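Local coordinates for glutathione S-transferase (Natrialba magadii ATCC 43099, PDB 6GZF), which is a Xi-class glutathione transferase that probably works as a glutathionyl-hydroquinone reductase, at residues S29-A34 / T129-V134; T36-V41 / N147-E152; E119-A124 / D143-N148. All blocks are in the same frame, centred on the assembly; numbering follows the deposited sequence. Where two conformers were deposited one is given.

Contact 1 (S29-A34 / T129-V134); sequences SFERQA and TCRVTV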
# COMPACT_ATOMS: atom_id res chain seq x y z
N SER A 29 15.99 -12.08 -17.81
CA SER A 29 16.89 -12.64 -18.81
C SER A 29 17.86 -11.61 -19.38
O SER A 29 18.96 -11.96 -19.81
CB SER A 29 16.10 -13.28 -19.95
OG SER A 29 15.37 -12.30 -20.67
N PHE A 30 17.46 -10.34 -19.37
CA PHE A 30 18.30 -9.28 -19.90
C PHE A 30 19.58 -9.13 -19.09
O PHE A 30 20.65 -8.83 -19.63
CB PHE A 30 17.55 -7.94 -19.93
CG PHE A 30 18.42 -6.77 -20.31
CD1 PHE A 30 18.66 -6.49 -21.65
CD2 PHE A 30 18.98 -5.96 -19.35
CE1 PHE A 30 19.45 -5.42 -22.01
CE2 PHE A 30 19.78 -4.89 -19.70
CZ PHE A 30 20.02 -4.62 -21.04
N GLU A 31 19.47 -9.33 -17.78
CA GLU A 31 20.60 -9.13 -16.88
C GLU A 31 21.66 -10.21 -17.08
O GLU A 31 22.84 -9.99 -16.83
CB GLU A 31 20.13 -9.12 -15.43
CG GLU A 31 18.66 -8.79 -15.24
CD GLU A 31 18.29 -7.41 -15.75
OE1 GLU A 31 17.23 -7.28 -16.40
OE2 GLU A 31 19.07 -6.45 -15.52
N ARG A 32 21.23 -11.38 -17.55
CA ARG A 32 22.15 -12.45 -17.88
C ARG A 32 22.77 -12.20 -19.26
O ARG A 32 23.65 -12.94 -19.70
CB ARG A 32 21.45 -13.81 -17.84
CG ARG A 32 21.07 -14.26 -16.44
CD ARG A 32 20.47 -15.66 -16.44
NE ARG A 32 19.17 -15.70 -17.10
CZ ARG A 32 18.00 -15.55 -16.48
NH1 ARG A 32 17.97 -15.35 -15.17
NH2 ARG A 32 16.87 -15.60 -17.16
N GLN A 33 22.30 -11.15 -19.92
CA GLN A 33 22.87 -10.70 -21.18
C GLN A 33 23.62 -9.39 -20.98
O GLN A 33 24.06 -8.76 -21.94
CB GLN A 33 21.77 -10.51 -22.23
CG GLN A 33 20.99 -11.77 -22.56
CD GLN A 33 21.64 -12.60 -23.64
OE1 GLN A 33 22.73 -12.27 -24.12
NE2 GLN A 33 20.98 -13.68 -24.04
N ALA A 34 23.77 -8.99 -19.72
CA ALA A 34 24.28 -7.66 -19.40
C ALA A 34 25.74 -7.66 -18.97
O ALA A 34 26.25 -8.63 -18.42
CB ALA A 34 23.42 -7.03 -18.31
N THR A 129 26.30 -3.34 -23.25
CA THR A 129 24.92 -3.79 -23.13
C THR A 129 24.59 -4.00 -21.66
O THR A 129 25.00 -4.99 -21.05
CB THR A 129 24.67 -5.09 -23.91
OG1 THR A 129 24.87 -4.86 -25.31
CG2 THR A 129 23.25 -5.59 -23.69
N CYS A 130 23.86 -3.05 -21.08
CA CYS A 130 23.62 -3.06 -19.64
C CYS A 130 22.42 -2.21 -19.24
O CYS A 130 21.71 -1.66 -20.09
CB CYS A 130 24.85 -2.55 -18.89
SG CYS A 130 25.23 -0.81 -19.20
N ARG A 131 22.20 -2.11 -17.93
CA ARG A 131 21.21 -1.20 -17.37
C ARG A 131 21.92 0.06 -16.88
O ARG A 131 22.99 -0.02 -16.27
CB ARG A 131 20.44 -1.85 -16.22
CG ARG A 131 19.69 -3.12 -16.59
CD ARG A 131 18.27 -2.82 -17.06
NE ARG A 131 17.45 -4.03 -17.12
CZ ARG A 131 16.23 -4.08 -17.64
NH1 ARG A 131 15.68 -3.00 -18.17
NH2 ARG A 131 15.56 -5.23 -17.65
N VAL A 132 21.34 1.22 -17.17
CA VAL A 132 21.90 2.48 -16.68
C VAL A 132 21.37 2.75 -15.27
O VAL A 132 20.25 3.22 -15.10
CB VAL A 132 21.55 3.66 -17.61
CG1 VAL A 132 22.17 4.95 -17.09
CG2 VAL A 132 22.01 3.37 -19.02
N THR A 133 22.19 2.44 -14.27
CA THR A 133 21.78 2.51 -12.87
C THR A 133 22.77 3.28 -12.00
O THR A 133 23.87 3.63 -12.45
CB THR A 133 21.60 1.11 -12.26
OG1 THR A 133 22.85 0.41 -12.31
CG2 THR A 133 20.55 0.32 -13.01
N VAL A 134 22.39 3.50 -10.75
CA VAL A 134 23.25 4.11 -9.75
C VAL A 134 23.47 3.08 -8.64
O VAL A 134 22.62 2.22 -8.42
CB VAL A 134 22.63 5.40 -9.17
CG1 VAL A 134 22.67 6.52 -10.20
CG2 VAL A 134 21.20 5.15 -8.71
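E31 and R131 form a salt bridge between two loops: residues 129-134, which lead from helix 117-124 towards strand 136-139 in the thioredoxin-like N-terminal domain, and residues 29-34, in the long loop between strands 15-17 and 56-60. The ionic contacts come first. R131 NH2 gives a straight bond to E31 OE1 at 2.9 Å (162°), meeting the syn lone pair of that oxygen within the guanidinium plane. R131 NE adds weak bonds of 3.3 Å to both E31 OE1 and E31 OE2. Carboxylate and guanidinium are nearly coplanar, the arrangement expected of an edge-on ion pair. R131 NH1 is bonded to the backbone O of N9, so the group is gripped on two sides and its rotation is probably restricted. R131 is also a predicted glutathione-binding residue, and this pair may therefore position it.

The aromatic contacts centre on F30, whose CG stands anti to the backbone N (chi1 173°), carrying the ring towards 129-134. F30 CD2 lies over one face of the guanidinium, 3.3 Å from R131 NE, but the two planes are 64° apart, so this is not a parallel stack. M10 touches both side chains. At the ring edge, F30 CZ approaches C130 O at 3.5 Å.

Backbone and aliphatic contacts finish the interface. A34 CA makes a CA-H...O contact of 3.2 Å with T129 O, near the closest approach of the two backbones, A34 to C130. T129 turns its hydroxyl to the backbone N of D13, while its methyl, CG2, sits 3.7 Å from Q33 O.

Contact 2 (T36-V41 / N147-E152); sequences TFRNWV and NNESEE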
# COMPACT_ATOMS: atom_id res chain seq x y z
N THR A 36 28.56 -5.65 -16.56
CA THR A 36 28.69 -4.75 -15.43
C THR A 36 30.14 -4.28 -15.29
O THR A 36 31.02 -4.73 -16.02
CB THR A 36 28.24 -5.41 -14.11
OG1 THR A 36 29.03 -6.58 -13.86
CG2 THR A 36 26.77 -5.79 -14.19
N PHE A 37 30.37 -3.36 -14.36
CA PHE A 37 31.70 -2.78 -14.16
C PHE A 37 32.21 -3.12 -12.77
O PHE A 37 31.66 -2.65 -11.77
CB PHE A 37 31.66 -1.27 -14.38
CG PHE A 37 31.23 -0.86 -15.76
CD1 PHE A 37 29.90 -0.89 -16.13
CD2 PHE A 37 32.17 -0.44 -16.69
CE1 PHE A 37 29.50 -0.51 -17.40
CE2 PHE A 37 31.78 -0.06 -17.97
CZ PHE A 37 30.45 -0.10 -18.32
N ARG A 38 33.26 -3.93 -12.70
CA ARG A 38 33.69 -4.50 -11.42
C ARG A 38 35.16 -4.29 -11.09
O ARG A 38 35.77 -5.12 -10.41
CB ARG A 38 33.39 -6.00 -11.41
CG ARG A 38 31.94 -6.35 -11.69
CD ARG A 38 31.19 -6.62 -10.40
NE ARG A 38 29.84 -7.10 -10.66
CZ ARG A 38 29.49 -8.38 -10.69
NH1 ARG A 38 28.23 -8.72 -10.93
NH2 ARG A 38 30.40 -9.32 -10.48
N ASN A 39 35.75 -3.20 -11.56
CA ASN A 39 37.11 -2.86 -11.16
C ASN A 39 37.13 -2.35 -9.73
O ASN A 39 36.14 -1.83 -9.23
CB ASN A 39 37.72 -1.82 -12.10
CG ASN A 39 38.19 -2.42 -13.41
OD1 ASN A 39 39.19 -3.13 -13.46
ND2 ASN A 39 37.46 -2.13 -14.49
N TRP A 40 38.27 -2.52 -9.06
CA TRP A 40 38.41 -2.10 -7.67
C TRP A 40 39.46 -1.01 -7.51
O TRP A 40 40.48 -1.01 -8.21
CB TRP A 40 38.78 -3.29 -6.78
CG TRP A 40 37.66 -4.23 -6.49
CD1 TRP A 40 37.03 -5.06 -7.37
CD2 TRP A 40 37.04 -4.45 -5.22
NE1 TRP A 40 36.05 -5.78 -6.73
CE2 TRP A 40 36.04 -5.42 -5.40
CE3 TRP A 40 37.24 -3.92 -3.94
CZ2 TRP A 40 35.23 -5.87 -4.36
CZ3 TRP A 40 36.43 -4.37 -2.90
CH2 TRP A 40 35.45 -5.33 -3.12
N VAL A 41 39.21 -0.08 -6.60
CA VAL A 41 40.24 0.83 -6.15
C VAL A 41 41.02 0.13 -5.05
O VAL A 41 40.45 -0.25 -4.02
CB VAL A 41 39.67 2.16 -5.62
CG1 VAL A 41 40.79 3.06 -5.13
CG2 VAL A 41 38.86 2.85 -6.71
N ASN A 147 33.74 1.19 -10.83
CA ASN A 147 32.85 0.18 -10.28
C ASN A 147 31.39 0.59 -10.37
O ASN A 147 31.07 1.78 -10.42
CB ASN A 147 33.22 -0.13 -8.83
CG ASN A 147 32.66 -1.45 -8.35
OD1 ASN A 147 31.49 -1.53 -7.96
ND2 ASN A 147 33.48 -2.49 -8.37
N ASN A 148 30.51 -0.40 -10.40
CA ASN A 148 29.09 -0.18 -10.64
C ASN A 148 28.23 -0.93 -9.62
O ASN A 148 27.01 -1.03 -9.76
CB ASN A 148 28.74 -0.62 -12.07
CG ASN A 148 27.39 -0.10 -12.53
OD1 ASN A 148 26.87 0.88 -11.99
ND2 ASN A 148 26.83 -0.75 -13.54
N GLU A 149 28.88 -1.43 -8.58
CA GLU A 149 28.22 -2.27 -7.59
C GLU A 149 28.24 -1.64 -6.20
O GLU A 149 29.31 -1.34 -5.67
CB GLU A 149 28.88 -3.65 -7.54
CG GLU A 149 28.96 -4.33 -8.90
CD GLU A 149 27.68 -5.05 -9.26
OE1 GLU A 149 26.89 -5.35 -8.34
OE2 GLU A 149 27.45 -5.30 -10.46
N SER A 150 27.06 -1.44 -5.63
CA SER A 150 26.92 -0.81 -4.32
C SER A 150 27.73 -1.52 -3.24
O SER A 150 28.42 -0.88 -2.44
CB SER A 150 25.45 -0.76 -3.91
OG SER A 150 24.91 -2.07 -3.82
N GLU A 151 27.64 -2.84 -3.23
CA GLU A 151 28.30 -3.67 -2.23
C GLU A 151 29.82 -3.49 -2.23
O GLU A 151 30.45 -3.44 -1.18
CB GLU A 151 27.94 -5.14 -2.45
CG GLU A 151 28.80 -6.13 -1.68
CD GLU A 151 28.33 -7.56 -1.87
OE1 GLU A 151 27.10 -7.78 -1.92
OE2 GLU A 151 29.18 -8.46 -1.97
N GLU A 152 30.39 -3.38 -3.42
CA GLU A 152 31.84 -3.32 -3.56
C GLU A 152 32.38 -1.90 -3.44
O GLU A 152 33.49 -1.69 -2.94
CB GLU A 152 32.26 -3.93 -4.90
CG GLU A 152 31.89 -5.40 -5.04
CD GLU A 152 32.35 -6.00 -6.35
OE1 GLU A 152 32.23 -5.32 -7.40
OE2 GLU A 152 32.83 -7.15 -6.35
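N147 ND2 reaches across to N39 O at 2.9 Å with a nearly linear N-H (169°), the acceptor in the amide plane although the donor stands above the N39 carbonyl plane. The same nitrogen bonds E152 OE1 at 3.2 Å, again almost straight (174°), and N147 OD1 accepts from E149 N at 2.7 Å, closing an Asx turn just ahead of helix 150-159. The first torsion of N147, -161°, carries the amide to where it reaches both N39 O and E149 N, and three bonds then fix it. With an alanine here all three bonds go, and N39 O and E149 N would probably be left without these mates and the start of the helix less firmly set.

The second polar centre is the salt bridge from R38 NE to E149 OE2, 3.0 Å long. E149 OE2 lies near the guanidinium plane, but the carboxylate is turned perpendicular and is met from above its own plane. E152 is near R38 as well, a charge neighbour rather than a bonded one. The backbones add a weak bond of 2.9 Å from N148 N to F37 O, within a single beta bridge pairing R38 with N147.

Packing lies at W40 and at F37. E152 CB lies 3.5 Å above one face of the W40 indole, towards its rim, and E152 OE2 is 3.4 Å from W40 CZ2 at the edge. F37 CB rests 3.8 Å from N148 CB.

One arginine faces two glutamates, one of them, E149, at the N-cap position and a predicted glutathione binder; the pairing probably tempers the negative charge gathered at this helix start.

Contact 3 (E119-A124 / D143-N148); sequences ELYVRA and DTIVNN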
# COMPACT_ATOMS: atom_id res chain seq x y z
N GLU A 119 24.78 8.65 -21.15
CA GLU A 119 25.88 9.23 -21.91
C GLU A 119 27.22 8.87 -21.28
O GLU A 119 28.21 8.64 -21.98
CB GLU A 119 25.74 10.75 -22.01
CG GLU A 119 24.50 11.21 -22.75
CD GLU A 119 24.34 12.72 -22.72
OE1 GLU A 119 25.23 13.42 -23.25
OE2 GLU A 119 23.33 13.20 -22.17
N LEU A 120 27.24 8.81 -19.95
CA LEU A 120 28.46 8.50 -19.21
C LEU A 120 28.89 7.05 -19.43
O LEU A 120 30.09 6.77 -19.58
CB LEU A 120 28.25 8.76 -17.72
CG LEU A 120 28.31 10.23 -17.30
CD1 LEU A 120 27.68 10.43 -15.94
CD2 LEU A 120 29.75 10.73 -17.31
N TYR A 121 27.93 6.14 -19.46
CA TYR A 121 28.19 4.74 -19.75
C TYR A 121 28.80 4.57 -21.14
O TYR A 121 29.82 3.90 -21.31
CB TYR A 121 26.91 3.91 -19.65
CG TYR A 121 26.50 3.54 -18.23
CD1 TYR A 121 25.94 4.49 -17.39
CD2 TYR A 121 26.67 2.25 -17.76
CE1 TYR A 121 25.56 4.15 -16.10
CE2 TYR A 121 26.29 1.90 -16.47
CZ TYR A 121 25.74 2.86 -15.65
OH TYR A 121 25.36 2.52 -14.37
N VAL A 122 28.16 5.20 -22.13
CA VAL A 122 28.59 5.11 -23.52
C VAL A 122 30.02 5.61 -23.70
O VAL A 122 30.79 5.03 -24.46
CB VAL A 122 27.64 5.91 -24.44
CG1 VAL A 122 28.19 5.99 -25.86
CG2 VAL A 122 26.26 5.28 -24.46
N ARG A 123 30.37 6.68 -23.00
CA ARG A 123 31.74 7.20 -23.06
C ARG A 123 32.72 6.19 -22.49
O ARG A 123 33.84 6.03 -22.99
CB ARG A 123 31.85 8.52 -22.31
CG ARG A 123 33.25 9.11 -22.33
CD ARG A 123 33.35 10.38 -21.49
NE ARG A 123 33.32 11.59 -22.31
CZ ARG A 123 32.21 12.23 -22.66
NH1 ARG A 123 31.03 11.78 -22.27
NH2 ARG A 123 32.28 13.32 -23.41
N ALA A 124 32.31 5.49 -21.43
CA ALA A 124 33.17 4.52 -20.76
C ALA A 124 33.23 3.20 -21.53
O ALA A 124 34.26 2.54 -21.55
CB ALA A 124 32.68 4.28 -19.34
N ASP A 143 39.20 8.35 -17.20
CA ASP A 143 37.94 8.80 -17.79
C ASP A 143 37.02 7.63 -18.12
O ASP A 143 36.65 7.43 -19.28
CB ASP A 143 38.20 9.65 -19.04
CG ASP A 143 36.98 10.43 -19.48
OD1 ASP A 143 36.22 10.89 -18.60
OD2 ASP A 143 36.79 10.59 -20.70
N THR A 144 36.67 6.85 -17.11
CA THR A 144 35.83 5.67 -17.30
C THR A 144 35.19 5.21 -15.99
O THR A 144 35.51 5.73 -14.91
CB THR A 144 36.63 4.50 -17.89
OG1 THR A 144 35.75 3.41 -18.20
CG2 THR A 144 37.70 4.03 -16.92
N ILE A 145 34.29 4.24 -16.08
CA ILE A 145 33.63 3.70 -14.90
C ILE A 145 34.51 2.67 -14.19
O ILE A 145 34.87 1.65 -14.77
CB ILE A 145 32.28 3.02 -15.26
CG1 ILE A 145 31.36 4.01 -15.97
CG2 ILE A 145 31.62 2.47 -14.01
CD1 ILE A 145 30.06 3.39 -16.44
N VAL A 146 34.85 2.95 -12.94
CA VAL A 146 35.61 2.00 -12.14
C VAL A 146 34.71 0.86 -11.67
O VAL A 146 34.89 -0.29 -12.08
CB VAL A 146 36.27 2.67 -10.91
CG1 VAL A 146 36.82 1.62 -9.96
CG2 VAL A 146 37.37 3.62 -11.35
N ASN A 147 33.74 1.19 -10.83
CA ASN A 147 32.85 0.18 -10.28
C ASN A 147 31.39 0.59 -10.37
O ASN A 147 31.07 1.78 -10.42
CB ASN A 147 33.22 -0.13 -8.83
CG ASN A 147 32.66 -1.45 -8.35
OD1 ASN A 147 31.49 -1.53 -7.96
ND2 ASN A 147 33.48 -2.49 -8.37
N ASN A 148 30.51 -0.40 -10.40
CA ASN A 148 29.09 -0.18 -10.64
C ASN A 148 28.23 -0.93 -9.62
O ASN A 148 27.01 -1.03 -9.76
CB ASN A 148 28.74 -0.62 -12.07
CG ASN A 148 27.39 -0.10 -12.53
OD1 ASN A 148 26.87 0.88 -11.99
ND2 ASN A 148 26.83 -0.75 -13.54
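I145 packs into helix 117-124 between A124 and Y121, and this apolar core is the tight part of the contact. The helix segment 119-124 and strand 144-147 cross almost perpendicularly, at 96°, with axes 7.4 Å apart. That spacing is bridged by a small side chain at the closest point: A124 CB points at the strand and lies 3.6 Å from I145 CG1, and A124 CB is also 3.4 Å from T144 OG1. Further back along the helix, I145 CD1 sits over one face of the Y121 ring, 4.0 Å from its centroid and 17° off the normal, a CH-pi contact. The Y121 ring starts on a bond that leads away from the strand, and CG anti to the carbonyl carbon (chi1 -79°) swings it back beneath the isoleucine. Its hydroxyl has a probable hydrogen-bond partner in T133 O, which gives this buried aromatic a polar tether at its far end.

The side of the helix carrying R123 is looser and faces solvent. R123 is exposed; its first two torsions are extended and carry CD to 3.5 Å from D143 OD2, while the bend at the third directs NE, yet R123 NE remains 4.0 Å from D143 OD2, a long salt bridge without a clear hydrogen bond. The guanidinium meets that oxygen at its edge, with the two planes far from coplanar. D143 OD1 is instead bonded to H112 NE2, so the aspartate has a partner outside the pair.

D143 and T144 both face D139 in a G1 beta bulge, where the hairpin of strands 136-139 and 144-147 turns. A helix laid across this hairpin, at the edge of a mixed four-stranded sheet of order 2-1-3-4, is the thioredoxin-like arrangement of glutathione transferase N-terminal domains.

How the contacts relate
Contacts 2 and 3 have centres 11 Å apart and share N147 and N148; strand 144-147 and the residue after it serve both, I145 against helix 117-124 and N147 against 36-41. F37 joins them directly, with its CD2 3.7 Å from I145 CB and its CE1 4.0 Å from Y121 CD2. Contact 1 lies about 14 Å, centre to centre, from each of the others. Y121 links it to contact 3: Y121 OH is 2.7 Å from T133 O, and C130 SG is 3.7 Å from Y121 CD2. Residues 131-134 of contact 1 and E149 and S150 of contact 2 belong to the predicted glutathione site; V134 touches C64, the predicted nucleophile.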